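Local coordinates for putative lipoprotein YcdA (Bacillus subtilis subsp. subtilis str. 168, PDB 4R4G), which is of unknown function but is probably a membrane-attached lipoprotein combining an immunoglobulin-like domain with a second alpha/beta domain, at residues T8-I14 against P122-F127; T25-K29 against T226-S230; M71-P76 against F99-D103; D232-A238 against V295-K301. One frame throughout, in Å; residues are numbered along the deposited sequence.

Contacts 1 and 3 lie in the N-terminal Ig-like sandwich, contact 4 in the mixed sheet of the C-terminal domain, and contact 2 where the two domains meet. Contact 1 is the far end: its centre is about 41 Å from that of contact 4. Contact 2 lies between, its centre about 13 Å and about 10 Å from the centres of contacts 3 and 4, and touches both, through Ser-28 against 75-76 and through the neighbouring strands 221-230 and 233-244. Along the chain the segments of contacts 1 and 2 alternate, contact 3 is nested inside both loops, and contact 4 follows. The four thus trace an elongated molecule whose domains touch at contact 2.

Contact 1 (T8-I14 against P122-F127); sequences TEKSSDI and PKSVTF
Lys-10 on Phe-127 and Ser-12 on Lys-123 join edge strands of the two sheets of the Ig-like sandwich. Strand 9-11 is the outermost strand of one sheet and strand 125-130 of the other. Their local axes run nearly antiparallel at 161°. They stay 7.1 Å apart at closest, and no backbone-to-backbone hydrogen bond links the segments: the sheets meet here through side chains, which touch one another and the opposing backbone. Each strand is bonded within its own sheet, Lys-10 to Val-17 and Val-125 to Tyr-112.

Val-125 and Phe-127 both point toward the 8-14 segment. The phenylalanine presents CE2 to the strand, 3.7 Å from Lys-10 CB, while the backbone N atoms of Glu-9 and Lys-10 come in at the ring edge, near its plane. From there the lysine slides past the ring in the opposite direction, extended beyond CG, and its NZ makes a weak hydrogen bond of 3.3 Å to Thr-126 O. Val-125 CG1 touches the backbone of Ser-11, 3.7 Å from its N.

Farther along, Ile-14 CD1 rests on Lys-123 CB at 4.0 Å; the lysine's NZ leads off to the carbonyls of Ser-116 and Gly-118. With an alanine at Ser-12, the Lys-123 carbonyl would probably be left without its donor from the 8-14 segment, and Ile-14 N would lose a weak bond. In the model, Ser-12 OG sits between its own N and carbonyl carbon (chi1 73°), weakly accepts Ile-14 N, and donates to Lys-123 O at 2.9 Å, approaching 35° off the carbonyl plane.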
loop_
_atom_site.group_PDB
_atom_site.type_symbol
_atom_site.label_atom_id
_atom_site.label_comp_id
_atom_site.label_asym_id
_atom_site.label_seq_id
_atom_site.Cartn_x
_atom_site.Cartn_y
_atom_site.Cartn_z
ATOM N N THR A 8 -30.334 -9.562 -8.566
ATOM C CA THR A 8 -29.675 -8.255 -8.757
ATOM C C THR A 8 -30.564 -7.180 -9.397
ATOM O O THR A 8 -30.131 -6.037 -9.553
ATOM C CB THR A 8 -28.390 -8.415 -9.591
ATOM O OG1 THR A 8 -28.722 -8.947 -10.872
ATOM C CG2 THR A 8 -27.351 -9.295 -8.912
ATOM N N GLU A 9 -31.787 -7.535 -9.767
ATOM C CA GLU A 9 -32.722 -6.572 -10.346
ATOM C C GLU A 9 -34.057 -6.757 -9.691
ATOM O O GLU A 9 -34.570 -7.870 -9.668
ATOM C CB GLU A 9 -32.827 -6.722 -11.876
ATOM C CG GLU A 9 -33.715 -5.675 -12.536
ATOM C CD GLU A 9 -33.952 -5.867 -14.021
ATOM O OE1 GLU A 9 -32.968 -5.801 -14.794
ATOM O OE2 GLU A 9 -35.130 -6.034 -14.415
ATOM N N LYS A 10 -34.587 -5.694 -9.096
ATOM C CA LYS A 10 -35.885 -5.706 -8.433
ATOM C C LYS A 10 -36.562 -4.400 -8.726
ATOM O O LYS A 10 -35.899 -3.421 -9.073
ATOM C CB LYS A 10 -35.773 -5.965 -6.918
ATOM C CG LYS A 10 -35.445 -7.412 -6.560
ATOM C CD LYS A 10 -35.564 -7.719 -5.082
ATOM C CE LYS A 10 -34.848 -9.000 -4.715
ATOM N NZ LYS A 10 -35.490 -9.682 -3.558
ATOM N N SER A 11 -37.883 -4.384 -8.626
ATOM C CA SER A 11 -38.646 -3.190 -8.933
ATOM C C SER A 11 -39.969 -3.125 -8.210
ATOM O O SER A 11 -40.539 -4.134 -7.798
ATOM C CB SER A 11 -38.917 -3.105 -10.435
ATOM O OG SER A 11 -39.243 -4.377 -10.968
ATOM N N SER A 12 -40.423 -1.896 -8.041
ATOM C CA SER A 12 -41.724 -1.535 -7.536
ATOM C C SER A 12 -42.413 -0.848 -8.709
ATOM O O SER A 12 -41.795 -0.687 -9.770
ATOM C CB SER A 12 -41.619 -0.653 -6.296
ATOM O OG SER A 12 -41.201 0.661 -6.623
ATOM N N ASP A 13 -43.667 -0.448 -8.539
ATOM C CA ASP A 13 -44.410 0.213 -9.606
ATOM C C ASP A 13 -43.851 1.624 -9.911
ATOM O O ASP A 13 -44.094 2.138 -11.012
ATOM C CB ASP A 13 -45.927 0.275 -9.264
ATOM C CG ASP A 13 -46.319 0.839 -7.894
ATOM O OD1 ASP A 13 -45.510 0.700 -6.924
ATOM O OD2 ASP A 13 -47.455 1.356 -7.769
ATOM N N ILE A 14 -43.076 2.223 -8.965
ATOM C CA ILE A 14 -42.562 3.583 -9.137
ATOM C C ILE A 14 -41.059 3.649 -9.489
ATOM O O ILE A 14 -40.656 4.638 -10.100
ATOM C CB ILE A 14 -42.913 4.519 -7.953
ATOM C CG1 ILE A 14 -42.080 4.263 -6.711
ATOM C CG2 ILE A 14 -44.425 4.545 -7.657
ATOM C CD1 ILE A 14 -42.066 5.438 -5.875
ATOM N N PRO A 122 -44.325 -0.746 0.498
ATOM C CA PRO A 122 -44.749 -1.216 -0.841
ATOM C C PRO A 122 -43.874 -0.702 -2.005
ATOM O O PRO A 122 -43.572 -1.467 -2.933
ATOM C CB PRO A 122 -46.201 -0.714 -0.951
ATOM C CG PRO A 122 -46.623 -0.388 0.459
ATOM C CD PRO A 122 -45.381 0.095 1.115
ATOM N N LYS A 123 -43.436 0.571 -1.944
ATOM C CA LYS A 123 -42.628 1.213 -2.990
ATOM C C LYS A 123 -41.127 0.854 -2.895
ATOM O O LYS A 123 -40.405 1.120 -3.850
ATOM C CB LYS A 123 -42.823 2.756 -2.958
ATOM C CG LYS A 123 -42.339 3.453 -1.667
ATOM C CD LYS A 123 -42.614 4.971 -1.568
ATOM C CE LYS A 123 -41.758 5.572 -0.466
ATOM N NZ LYS A 123 -42.319 6.813 0.121
ATOM N N SER A 124 -40.663 0.266 -1.763
ATOM C CA SER A 124 -39.253 -0.092 -1.491
ATOM C C SER A 124 -38.798 -1.431 -2.095
ATOM O O SER A 124 -39.625 -2.284 -2.376
ATOM C CB SER A 124 -39.010 -0.146 0.012
ATOM O OG SER A 124 -39.062 1.140 0.606
ATOM N N VAL A 125 -37.476 -1.602 -2.307
ATOM C CA VAL A 125 -36.877 -2.855 -2.793
ATOM C C VAL A 125 -35.665 -3.161 -1.938
ATOM O O VAL A 125 -34.945 -2.249 -1.527
ATOM C CB VAL A 125 -36.541 -2.990 -4.307
ATOM C CG1 VAL A 125 -37.792 -3.170 -5.153
ATOM C CG2 VAL A 125 -35.670 -1.848 -4.811
ATOM N N THR A 126 -35.452 -4.451 -1.683
ATOM C CA THR A 126 -34.402 -4.950 -0.837
ATOM C C THR A 126 -33.589 -6.049 -1.577
ATOM O O THR A 126 -34.171 -6.943 -2.173
ATOM C CB THR A 126 -35.013 -5.407 0.513
ATOM O OG1 THR A 126 -33.994 -5.987 1.313
ATOM C CG2 THR A 126 -36.138 -6.432 0.366
ATOM N N PHE A 127 -32.253 -5.987 -1.516
ATOM C CA PHE A 127 -31.366 -6.989 -2.127
ATOM C C PHE A 127 -30.453 -7.632 -1.097
ATOM O O PHE A 127 -29.952 -6.950 -0.212
ATOM C CB PHE A 127 -30.475 -6.379 -3.226
ATOM C CG PHE A 127 -31.184 -5.596 -4.302
ATOM C CD1 PHE A 127 -31.500 -4.252 -4.116
ATOM C CD2 PHE A 127 -31.472 -6.179 -5.531
ATOM C CE1 PHE A 127 -32.143 -3.521 -5.122
ATOM C CE2 PHE A 127 -32.125 -5.447 -6.537
ATOM C CZ PHE A 127 -32.456 -4.123 -6.326
#

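Contact 2 (T25-K29 against T226-S230); sequences TLPSK and TTSIS
Leu-26, Pro-27 and Lys-29, in the loop that follows strand 16-25 of the Ig-like domain, rest across the end of strand 221-230 of the C-terminal domain, so this is an interdomain junction. The touching parts run 73° apart, and no hydrogen bond joins the two segments, which meet by van der Waals packing. Leu-26 carries the largest share. Its CD1 is the reaching branch, set anti to CA (chi2 172°), and its main partners are Thr-226 and Ile-229. It lies 3.5 Å from Thr-226 O, crosses the threonine side chain at about a right angle to touch CG2, and meets Ile-229 CD1 at 3.7 Å. With Thr-226 OG1 beside the backbone N (chi1 -53°) and hydrogen-bonded to Ser-146 OG, the CG2 branch is the one that meets Leu-26.

The strand is irregular just where the loop crosses it. Thr-227 and Ser-228 both face Ile-235 of the adjacent strand 233-244, a classic beta bulge, and Thr-227 OG1 is also bonded to Ile-235 O. The closest pair of alpha carbons across the junction falls at this bulge, Leu-26 CA to Ser-228 CA at 5.6 Å.

Pro-27 contributes its carbonyl, whose O lies 3.9 Å from Ser-228 CB. Beyond it Lys-29, extended from CG to NZ, runs alongside the same serine and also touches Ile-235; its CG comes to 3.3 Å from Ser-228 OG, a contact of a methylene with a hydroxyl oxygen. A bound tetraethylene glycol, probably from the crystallisation liquor, lies about 3 Å from the Leu-26 side chain.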
loop_
_atom_site.group_PDB
_atom_site.type_symbol
_atom_site.label_atom_id
_atom_site.label_comp_id
_atom_site.label_asym_id
_atom_site.label_seq_id
_atom_site.Cartn_x
_atom_site.Cartn_y
_atom_site.Cartn_z
ATOM N N THR A 25 -13.482 -2.269 -1.096
ATOM C CA THR A 25 -12.511 -1.206 -1.323
ATOM C C THR A 25 -11.896 -0.820 0.018
ATOM O O THR A 25 -12.408 -1.174 1.094
ATOM C CB THR A 25 -13.130 0.024 -2.049
ATOM O OG1 THR A 25 -14.172 0.613 -1.257
ATOM C CG2 THR A 25 -13.628 -0.284 -3.466
ATOM N N LEU A 26 -10.764 -0.132 -0.057
ATOM C CA LEU A 26 -10.124 0.376 1.133
ATOM C C LEU A 26 -10.748 1.709 1.383
ATOM O O LEU A 26 -11.022 2.408 0.399
ATOM C CB LEU A 26 -8.602 0.523 0.945
ATOM C CG LEU A 26 -7.731 -0.719 1.005
ATOM C CD1 LEU A 26 -6.342 -0.354 0.616
ATOM C CD2 LEU A 26 -7.706 -1.334 2.402
ATOM N N PRO A 27 -10.916 2.137 2.647
ATOM C CA PRO A 27 -11.490 3.466 2.889
ATOM C C PRO A 27 -10.655 4.633 2.322
ATOM O O PRO A 27 -9.507 4.466 1.880
ATOM C CB PRO A 27 -11.574 3.536 4.416
ATOM C CG PRO A 27 -10.676 2.477 4.923
ATOM C CD PRO A 27 -10.651 1.416 3.911
ATOM N N SER A 28 -11.266 5.833 2.299
ATOM C CA SER A 28 -10.622 7.070 1.866
ATOM C C SER A 28 -9.500 7.385 2.852
ATOM O O SER A 28 -9.630 6.988 4.014
ATOM C CB SER A 28 -11.654 8.198 1.832
ATOM O OG SER A 28 -11.092 9.484 1.617
ATOM N N LYS A 29 -8.410 8.095 2.418
ATOM C CA LYS A 29 -7.318 8.515 3.329
ATOM C C LYS A 29 -7.923 9.331 4.495
ATOM O O LYS A 29 -7.429 9.287 5.623
ATOM C CB LYS A 29 -6.222 9.379 2.612
ATOM C CG LYS A 29 -5.708 8.897 1.243
ATOM C CD LYS A 29 -4.629 9.801 0.582
ATOM C CE LYS A 29 -4.215 9.245 -0.781
ATOM N NZ LYS A 29 -3.077 9.986 -1.406
ATOM N N THR A 226 -1.141 -1.723 2.377
ATOM C CA THR A 226 -1.804 -0.677 1.587
ATOM C C THR A 226 -2.933 -0.110 2.469
ATOM O O THR A 226 -3.807 -0.873 2.914
ATOM C CB THR A 226 -2.327 -1.221 0.268
ATOM O OG1 THR A 226 -1.255 -1.875 -0.409
ATOM C CG2 THR A 226 -2.893 -0.134 -0.602
ATOM N N THR A 227 -2.880 1.199 2.759
ATOM C CA THR A 227 -3.856 1.836 3.629
ATOM C C THR A 227 -4.955 2.575 2.823
ATOM O O THR A 227 -6.087 2.685 3.307
ATOM C CB THR A 227 -3.147 2.724 4.644
ATOM O OG1 THR A 227 -2.286 3.660 3.985
ATOM C CG2 THR A 227 -2.350 1.913 5.641
ATOM N N SER A 228 -4.647 3.039 1.596
ATOM C CA SER A 228 -5.616 3.725 0.729
ATOM C C SER A 228 -5.231 3.637 -0.726
ATOM O O SER A 228 -4.053 3.660 -1.051
ATOM C CB SER A 228 -5.758 5.195 1.113
ATOM O OG SER A 228 -4.506 5.844 1.241
ATOM N N ILE A 229 -6.224 3.499 -1.595
ATOM C CA ILE A 229 -6.079 3.489 -3.049
ATOM C C ILE A 229 -6.981 4.578 -3.577
ATOM O O ILE A 229 -8.128 4.714 -3.122
ATOM C CB ILE A 229 -6.375 2.128 -3.739
ATOM C CG1 ILE A 229 -5.565 0.986 -3.115
ATOM C CG2 ILE A 229 -6.170 2.218 -5.281
ATOM C CD1 ILE A 229 -6.252 -0.287 -3.124
ATOM N N SER A 230 -6.449 5.371 -4.517
ATOM C CA SER A 230 -7.153 6.478 -5.129
ATOM C C SER A 230 -6.687 6.624 -6.562
ATOM O O SER A 230 -5.654 7.231 -6.870
ATOM C CB SER A 230 -6.974 7.768 -4.326
ATOM O OG SER A 230 -7.595 7.709 -3.048
#

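Contact 3 (M71-P76 against F99-D103); sequences MSDTDP and FFVVD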
loop_
_atom_site.group_PDB
_atom_site.type_symbol
_atom_site.label_atom_id
_atom_site.label_comp_id
_atom_site.label_asym_id
_atom_site.label_seq_id
_atom_site.Cartn_x
_atom_site.Cartn_y
_atom_site.Cartn_z
HETATM N N MSE A 71 -25.312 -0.444 8.822
HETATM C CA MSE A 71 -23.933 0.019 8.650
HETATM C C MSE A 71 -23.903 1.495 8.213
HETATM O O MSE A 71 -24.852 2.003 7.619
HETATM C CB MSE A 71 -23.178 -0.850 7.637
HETATM C CG MSE A 71 -22.991 -2.291 8.080
HETATM SE SE MSE A 71 -22.267 -2.570 9.903
HETATM C CE MSE A 71 -20.440 -2.452 9.579
ATOM N N SER A 72 -22.799 2.177 8.498
ATOM C CA SER A 72 -22.605 3.574 8.127
ATOM C C SER A 72 -22.399 3.713 6.635
ATOM O O SER A 72 -21.751 2.885 5.994
ATOM C CB SER A 72 -21.385 4.159 8.842
ATOM O OG SER A 72 -21.416 4.026 10.254
ATOM N N ASP A 73 -22.903 4.785 6.087
ATOM C CA ASP A 73 -22.610 5.080 4.708
ATOM C C ASP A 73 -21.300 5.848 4.739
ATOM O O ASP A 73 -20.987 6.507 5.743
ATOM C CB ASP A 73 -23.754 5.861 4.040
ATOM C CG ASP A 73 -24.184 7.083 4.807
ATOM O OD1 ASP A 73 -24.717 6.919 5.939
ATOM O OD2 ASP A 73 -23.991 8.210 4.282
ATOM N N THR A 74 -20.491 5.715 3.711
ATOM C CA THR A 74 -19.258 6.468 3.769
ATOM C C THR A 74 -19.036 7.142 2.431
ATOM O O THR A 74 -19.882 7.033 1.541
ATOM C CB THR A 74 -18.106 5.634 4.291
ATOM O OG1 THR A 74 -17.036 6.522 4.564
ATOM C CG2 THR A 74 -17.680 4.523 3.347
ATOM N N ASP A 75 -17.952 7.905 2.318
ATOM C CA ASP A 75 -17.663 8.653 1.111
ATOM C C ASP A 75 -16.343 8.208 0.537
ATOM O O ASP A 75 -15.424 7.929 1.315
ATOM C CB ASP A 75 -17.649 10.179 1.404
ATOM C CG ASP A 75 -19.009 10.817 1.590
ATOM O OD1 ASP A 75 -19.916 10.502 0.816
ATOM O OD2 ASP A 75 -19.153 11.656 2.497
ATOM N N PRO A 76 -16.193 8.177 -0.816
ATOM C CA PRO A 76 -14.880 7.847 -1.394
ATOM C C PRO A 76 -13.940 9.065 -1.258
ATOM O O PRO A 76 -14.401 10.102 -0.772
ATOM C CB PRO A 76 -15.233 7.535 -2.859
ATOM C CG PRO A 76 -16.368 8.417 -3.158
ATOM C CD PRO A 76 -17.166 8.535 -1.878
ATOM N N PHE A 99 -21.342 3.519 -1.028
ATOM C CA PHE A 99 -20.241 3.090 -0.181
ATOM C C PHE A 99 -20.722 2.896 1.251
ATOM O O PHE A 99 -21.428 3.754 1.795
ATOM C CB PHE A 99 -19.117 4.139 -0.242
ATOM C CG PHE A 99 -18.598 4.443 -1.629
ATOM C CD1 PHE A 99 -19.240 5.368 -2.441
ATOM C CD2 PHE A 99 -17.424 3.856 -2.094
ATOM C CE1 PHE A 99 -18.766 5.644 -3.722
ATOM C CE2 PHE A 99 -16.951 4.131 -3.375
ATOM C CZ PHE A 99 -17.634 5.007 -4.187
ATOM N N PHE A 100 -20.349 1.758 1.853
ATOM C CA PHE A 100 -20.778 1.394 3.190
ATOM C C PHE A 100 -19.665 0.745 3.957
ATOM O O PHE A 100 -18.969 -0.107 3.418
ATOM C CB PHE A 100 -21.982 0.441 3.132
ATOM C CG PHE A 100 -23.203 1.009 2.453
ATOM C CD1 PHE A 100 -24.067 1.857 3.134
ATOM C CD2 PHE A 100 -23.497 0.686 1.132
ATOM C CE1 PHE A 100 -25.188 2.394 2.501
ATOM C CE2 PHE A 100 -24.629 1.209 0.505
ATOM C CZ PHE A 100 -25.456 2.074 1.187
ATOM N N VAL A 101 -19.526 1.125 5.229
ATOM C CA VAL A 101 -18.517 0.586 6.135
ATOM C C VAL A 101 -18.984 -0.808 6.550
ATOM O O VAL A 101 -20.051 -0.936 7.152
ATOM C CB VAL A 101 -18.303 1.528 7.354
ATOM C CG1 VAL A 101 -17.203 1.013 8.261
ATOM C CG2 VAL A 101 -18.028 2.960 6.913
ATOM N N VAL A 102 -18.187 -1.836 6.214
ATOM C CA VAL A 102 -18.481 -3.256 6.450
ATOM C C VAL A 102 -17.264 -4.051 6.955
ATOM O O VAL A 102 -16.112 -3.728 6.660
ATOM C CB VAL A 102 -19.019 -3.951 5.151
ATOM C CG1 VAL A 102 -20.381 -3.413 4.746
ATOM C CG2 VAL A 102 -18.023 -3.864 3.980
ATOM N N ASP A 103 -17.564 -5.142 7.652
ATOM C CA ASP A 103 -16.647 -6.184 8.087
ATOM C C ASP A 103 -16.685 -7.227 6.949
ATOM O O ASP A 103 -17.764 -7.696 6.593
ATOM C CB ASP A 103 -17.084 -6.744 9.456
ATOM C CG ASP A 103 -17.058 -5.715 10.577
ATOM O OD1 ASP A 103 -15.954 -5.325 10.995
ATOM O OD2 ASP A 103 -18.148 -5.339 11.076
#
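Ser-72 to Thr-74 run against Phe-99 to Val-101 as a short backbone pairing, with Asp-73 bridged to Phe-100 at a CA to CA distance of 4.4 Å. Overall the touching parts are 128° apart, and the pairing stops at this single bridge. Two hydrogen bonds flank it. Val-101 N reaches Ser-72 O at 2.9 Å. Thr-74 N meets Phe-99 O at 2.9 Å but from above the carbonyl plane, 53° out of it.

Pro-76 lies over one face of the Phe-99 ring in a CH-pi contact, its CB 4.0 Å from the ring centroid. The Phe-99 side chain also packs on Val-40 of strand 39-48. Thr-74 CB packs on Val-101 CG2 at 3.7 Å, the two side chains crossing at about a right angle. Thr-74 CG2 reaches Phe-99 CB, while OG1, anti to the backbone N (chi1 -168°), is hydrogen-bonded to Asp-31 OD2. Exchanging Phe-99 for a serine would probably leave Pro-76 without the face it rests on and open a gap beside Val-40. Asp-73 CB borders Phe-100 CE1 at 4.1 Å, and the ring beyond packs on Leu-64 and Leu-110.

Strand 69-71 edges one sheet, and strand 93-102 the other; by bridging to the latter just after the former, the chain changes sheets at the sandwich border, consistent with the Ig-like fold.

Contact 4 (D232-A238 against V295-K301); sequences DEAIVEA and VEVKMKK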
loop_
_atom_site.group_PDB
_atom_site.type_symbol
_atom_site.label_atom_id
_atom_site.label_comp_id
_atom_site.label_asym_id
_atom_site.label_seq_id
_atom_site.Cartn_x
_atom_site.Cartn_y
_atom_site.Cartn_z
ATOM N N ASP A 232 -5.098 5.876 -9.849
ATOM C CA ASP A 232 -3.865 5.221 -10.283
ATOM C C ASP A 232 -2.725 5.283 -9.238
ATOM O O ASP A 232 -1.575 4.965 -9.572
ATOM C CB ASP A 232 -3.404 5.805 -11.632
ATOM C CG ASP A 232 -3.920 5.028 -12.837
ATOM O OD1 ASP A 232 -5.105 4.601 -12.812
ATOM O OD2 ASP A 232 -3.141 4.840 -13.804
ATOM N N GLU A 233 -3.034 5.635 -7.977
ATOM C CA GLU A 233 -1.984 5.690 -6.970
ATOM C C GLU A 233 -2.469 5.279 -5.577
ATOM O O GLU A 233 -3.548 5.699 -5.134
ATOM C CB GLU A 233 -1.253 7.057 -6.942
ATOM C CG GLU A 233 -2.046 8.325 -6.650
ATOM C CD GLU A 233 -1.228 9.613 -6.688
ATOM O OE1 GLU A 233 -0.433 9.805 -7.641
ATOM O OE2 GLU A 233 -1.397 10.439 -5.760
ATOM N N ALA A 234 -1.641 4.439 -4.891
ATOM C CA ALA A 234 -1.904 3.915 -3.544
ATOM C C ALA A 234 -0.940 4.442 -2.506
ATOM O O ALA A 234 0.133 4.939 -2.851
ATOM C CB ALA A 234 -1.826 2.398 -3.548
ATOM N N ILE A 235 -1.316 4.291 -1.222
ATOM C CA ILE A 235 -0.492 4.624 -0.059
ATOM C C ILE A 235 -0.217 3.334 0.699
ATOM O O ILE A 235 -1.145 2.686 1.194
ATOM C CB ILE A 235 -1.067 5.742 0.870
ATOM C CG1 ILE A 235 -1.216 7.080 0.119
ATOM C CG2 ILE A 235 -0.223 5.905 2.167
ATOM C CD1 ILE A 235 0.085 7.658 -0.540
ATOM N N VAL A 236 1.069 2.959 0.765
ATOM C CA VAL A 236 1.543 1.784 1.464
ATOM C C VAL A 236 2.226 2.259 2.730
ATOM O O VAL A 236 3.093 3.141 2.696
ATOM C CB VAL A 236 2.456 0.888 0.602
ATOM C CG1 VAL A 236 2.804 -0.399 1.351
ATOM C CG2 VAL A 236 1.815 0.556 -0.738
ATOM N N GLU A 237 1.795 1.705 3.848
ATOM C CA GLU A 237 2.311 1.994 5.170
ATOM C C GLU A 237 3.351 0.924 5.486
ATOM O O GLU A 237 3.013 -0.253 5.648
ATOM C CB GLU A 237 1.138 1.993 6.156
ATOM C CG GLU A 237 1.416 2.550 7.534
ATOM C CD GLU A 237 0.190 3.114 8.231
ATOM O OE1 GLU A 237 -0.483 4.000 7.648
ATOM O OE2 GLU A 237 -0.079 2.688 9.379
ATOM N N ALA A 238 4.627 1.313 5.477
ATOM C CA ALA A 238 5.729 0.391 5.743
ATOM C C ALA A 238 6.180 0.517 7.179
ATOM O O ALA A 238 6.570 1.600 7.612
ATOM C CB ALA A 238 6.875 0.669 4.800
ATOM N N VAL A 295 6.602 4.394 7.700
ATOM C CA VAL A 295 6.815 5.354 6.618
ATOM C C VAL A 295 5.708 5.177 5.625
ATOM O O VAL A 295 5.392 4.047 5.270
ATOM C CB VAL A 295 8.219 5.202 5.950
ATOM C CG1 VAL A 295 8.397 6.175 4.786
ATOM C CG2 VAL A 295 9.332 5.401 6.959
ATOM N N GLU A 296 5.111 6.274 5.175
ATOM C CA GLU A 296 4.079 6.194 4.149
ATOM C C GLU A 296 4.765 6.390 2.826
ATOM O O GLU A 296 5.619 7.269 2.694
ATOM C CB GLU A 296 2.945 7.204 4.373
ATOM C CG GLU A 296 1.950 6.753 5.426
ATOM C CD GLU A 296 0.693 7.590 5.558
ATOM O OE1 GLU A 296 0.808 8.838 5.605
ATOM O OE2 GLU A 296 -0.402 6.989 5.678
ATOM N N VAL A 297 4.472 5.507 1.884
ATOM C CA VAL A 297 5.108 5.481 0.574
ATOM C C VAL A 297 4.015 5.421 -0.481
ATOM O O VAL A 297 3.086 4.621 -0.361
ATOM C CB VAL A 297 6.092 4.265 0.508
ATOM C CG1 VAL A 297 6.359 3.802 -0.919
ATOM C CG2 VAL A 297 7.398 4.572 1.226
ATOM N N LYS A 298 4.125 6.261 -1.507
ATOM C CA LYS A 298 3.167 6.301 -2.599
ATOM C C LYS A 298 3.641 5.418 -3.754
ATOM O O LYS A 298 4.781 5.538 -4.223
ATOM C CB LYS A 298 2.944 7.757 -3.060
ATOM C CG LYS A 298 1.795 7.978 -4.051
ATOM C CD LYS A 298 1.619 9.460 -4.441
ATOM C CE LYS A 298 2.663 9.976 -5.416
ATOM N NZ LYS A 298 2.308 11.310 -5.960
HETATM N N MSE A 299 2.755 4.516 -4.183
HETATM C CA MSE A 299 2.935 3.620 -5.329
HETATM C C MSE A 299 2.085 4.132 -6.472
HETATM O O MSE A 299 1.053 4.761 -6.222
HETATM C CB MSE A 299 2.516 2.174 -4.992
HETATM C CG MSE A 299 3.264 1.530 -3.836
HETATM SE SE MSE A 299 5.146 1.336 -4.143
HETATM C CE MSE A 299 5.176 -0.119 -5.462
ATOM N N LYS A 300 2.469 3.831 -7.716
ATOM C CA LYS A 300 1.720 4.274 -8.883
ATOM C C LYS A 300 1.472 3.094 -9.808
ATOM O O LYS A 300 2.418 2.408 -10.198
ATOM C CB LYS A 300 2.472 5.419 -9.597
ATOM C CG LYS A 300 2.159 6.804 -9.006
ATOM C CD LYS A 300 3.201 7.893 -9.338
ATOM C CE LYS A 300 2.672 9.293 -9.071
ATOM N NZ LYS A 300 3.742 10.330 -9.122
ATOM N N LYS A 301 0.188 2.855 -10.148
ATOM C CA LYS A 301 -0.259 1.754 -11.013
ATOM C C LYS A 301 -0.220 2.135 -12.498
ATOM O O LYS A 301 -0.541 3.270 -12.855
ATOM C CB LYS A 301 -1.689 1.329 -10.620
ATOM C CG LYS A 301 -2.225 0.080 -11.327
ATOM C CD LYS A 301 -3.640 -0.274 -10.885
ATOM C CE LYS A 301 -4.745 0.408 -11.670
ATOM N NZ LYS A 301 -6.100 0.033 -11.160
#
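Val-236 and Val-297 form a hydrogen-bonded antiparallel pair at the middle of a two-strand ladder in the mixed sheet of the C-terminal domain, whose sequence family falls in the NTF2 clan. Seven backbone hydrogen bonds join the strands, from Lys-301 N to Asp-232 O through to the reciprocal pair of Ala-238 and Val-295. The bond from Val-236 N to Val-297 O is 2.8 Å long. Local axes are 149° apart, so the pair is twisted.

On the face bearing Glu-233, Ile-235 and Lys-298, Ile-235 CD1 covers Lys-298 CB at 3.8 Å. The lysine then bends at chi3 (76°), which brings NZ within 3.6 Å of Glu-233 OE1 in a salt bridge; Lys-300 runs beside the same glutamate, its charge somewhat farther off. Like charges also come close on this face, Glu-237 OE1 lying 3.6 Å from Glu-296 OE2 with the carboxylate planes turned 64° apart. The other face is apolar: Val-236 CG2 meets CG of selenomethionine Met-299 at 3.6 Å.

Outward of that face, helix 145-157 covers Val-236 through Ser-146, Ala-147 and Leu-150, and Leu-319 of helix 314-321 packs on Ala-238 and Val-297. At the end of the ladder, Lys-301 NZ makes a long, weak ion pair with Asp-305 OD2.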